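Local coordinates for manganese-dependent inorganic pyrophosphatase (Methanocaldococcus jannaschii, PDB 2EB0), which catalyses the manganese-dependent hydrolysis of inorganic diphosphate to two phosphates, at residues Pro154-Asp158 / Leu159-Met163. Numbering follows the deposited sequence.
Sequences PTTTD and LDKEM
Thr157 holds its OG1 between its own backbone N and carbonyl carbon (chi1 61°), while Asp160 sets CG beside its N and anti to its carbonyl carbon (chi1 -65°), which turns the carboxylate back to the start of the helix. There OD2 of Asp160 takes two bonds from Thr157. The backbone N of Thr157 reaches OD2 of Asp160 at 2.7 Å, somewhat bent, on the anti lone pair. OG1 of Thr157 donates to that same OD2 of Asp160 over 2.6 Å, coming from above the carboxylate plane, 51° out of it. With Thr157 as N-cap of helix 158-171 and Asp160 three residues on, the bond to the Thr157 N-H is the carboxylate half of a capping box. Gly107 N also donates to OD2, and Thr111 pairs with OD1, so the buried carboxylate ties the helix start to neighbouring parts of the DHH domain. A leucine here would probably leave the N-H groups of Thr157 and Gly107 without this acceptor and the Thr157 hydroxyl freer to turn. Further along the backbone, Glu162 N bonds to Asp158 O at 2.8 Å, whereas Lys161 N to Thr157 O is weak at 3.3 Å. The side chains of Lys161 and Thr156 cross at about a right angle, with Lys161 NZ 3.6 Å from Thr156 CG2. Upstream, the Thr155 side chain lies about 8 Å from a bound manganese and touches Lys294 and Lys295 of helix 293-306.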
loop_
_atom_site.group_PDB
_atom_site.type_symbol
_atom_site.label_atom_id
_atom_site.label_comp_id
_atom_site.label_asym_id
_atom_site.label_seq_id
_atom_site.Cartn_x
_atom_site.Cartn_y
_atom_site.Cartn_z
ATOM N N PRO B 154 3.239 -0.935 -21.756
ATOM C CA PRO B 154 2.545 0.288 -21.348
ATOM C C PRO B 154 2.814 0.707 -19.902
ATOM O O PRO B 154 2.354 1.760 -19.467
ATOM C CB PRO B 154 1.077 -0.035 -21.623
ATOM C CG PRO B 154 1.017 -1.508 -21.470
ATOM C CD PRO B 154 2.275 -1.964 -22.171
ATOM N N THR B 155 3.546 -0.113 -19.152
ATOM C CA THR B 155 3.890 0.245 -17.779
ATOM C C THR B 155 5.059 1.221 -17.848
ATOM O O THR B 155 5.355 1.938 -16.885
ATOM C CB THR B 155 4.363 -0.958 -16.960
ATOM O OG1 THR B 155 5.407 -1.636 -17.673
ATOM C CG2 THR B 155 3.206 -1.900 -16.677
ATOM N N THR B 156 5.728 1.237 -18.996
ATOM C CA THR B 156 6.861 2.125 -19.187
ATOM C C THR B 156 6.419 3.562 -18.979
ATOM O O THR B 156 5.402 3.988 -19.517
ATOM C CB THR B 156 7.438 2.029 -20.607
ATOM O OG1 THR B 156 7.821 0.676 -20.890
ATOM C CG2 THR B 156 8.649 2.940 -20.739
ATOM N N THR B 157 7.183 4.290 -18.177
ATOM C CA THR B 157 6.920 5.692 -17.903
ATOM C C THR B 157 8.216 6.450 -18.191
ATOM O O THR B 157 9.282 5.839 -18.394
ATOM C CB THR B 157 6.513 5.931 -16.429
ATOM O OG1 THR B 157 7.579 5.526 -15.565
ATOM C CG2 THR B 157 5.254 5.150 -16.083
ATOM N N ASP B 158 8.119 7.776 -18.218
ATOM C CA ASP B 158 9.274 8.627 -18.489
ATOM C C ASP B 158 10.346 8.360 -17.453
ATOM O O ASP B 158 11.530 8.363 -17.764
ATOM C CB ASP B 158 8.872 10.108 -18.453
ATOM C CG ASP B 158 8.030 10.520 -19.653
ATOM O OD1 ASP B 158 7.568 11.679 -19.684
ATOM O OD2 ASP B 158 7.835 9.693 -20.570
ATOM N N LEU B 159 9.916 8.113 -16.222
ATOM C CA LEU B 159 10.843 7.843 -15.132
ATOM C C LEU B 159 11.705 6.631 -15.487
ATOM O O LEU B 159 12.918 6.659 -15.317
ATOM C CB LEU B 159 10.077 7.576 -13.825
ATOM C CG LEU B 159 10.820 7.818 -12.505
ATOM C CD1 LEU B 159 10.019 7.239 -11.336
ATOM C CD2 LEU B 159 12.183 7.177 -12.550
ATOM N N ASP B 160 11.070 5.571 -15.977
ATOM C CA ASP B 160 11.790 4.362 -16.353
ATOM C C ASP B 160 12.921 4.694 -17.337
ATOM O O ASP B 160 14.059 4.254 -17.168
ATOM C CB ASP B 160 10.826 3.342 -16.980
ATOM C CG ASP B 160 9.777 2.825 -15.981
ATOM O OD1 ASP B 160 10.139 2.064 -15.049
ATOM O OD2 ASP B 160 8.587 3.182 -16.122
ATOM N N LYS B 161 12.610 5.481 -18.355
ATOM C CA LYS B 161 13.608 5.846 -19.355
ATOM C C LYS B 161 14.694 6.736 -18.762
ATOM O O LYS B 161 15.879 6.522 -18.998
ATOM C CB LYS B 161 12.943 6.564 -20.531
ATOM C CG LYS B 161 11.858 5.762 -21.222
ATOM C CD LYS B 161 11.540 6.365 -22.571
ATOM C CE LYS B 161 10.338 5.708 -23.221
ATOM N NZ LYS B 161 9.066 6.073 -22.537
ATOM N N GLU B 162 14.277 7.729 -17.988
ATOM C CA GLU B 162 15.203 8.669 -17.359
ATOM C C GLU B 162 16.193 7.924 -16.467
ATOM O O GLU B 162 17.394 8.187 -16.479
ATOM C CB GLU B 162 14.410 9.682 -16.537
ATOM C CG GLU B 162 15.254 10.657 -15.747
ATOM C CD GLU B 162 14.413 11.558 -14.861
ATOM O OE1 GLU B 162 14.998 12.387 -14.130
ATOM O OE2 GLU B 162 13.166 11.438 -14.900
ATOM N N MET B 163 15.676 6.975 -15.703
ATOM C CA MET B 163 16.507 6.200 -14.809
ATOM C C MET B 163 17.443 5.272 -15.576
ATOM O O MET B 163 18.612 5.131 -15.218
ATOM C CB MET B 163 15.624 5.420 -13.841
ATOM C CG MET B 163 16.076 5.564 -12.409
ATOM S SD MET B 163 15.826 7.175 -11.581
ATOM C CE MET B 163 16.169 8.408 -12.841
#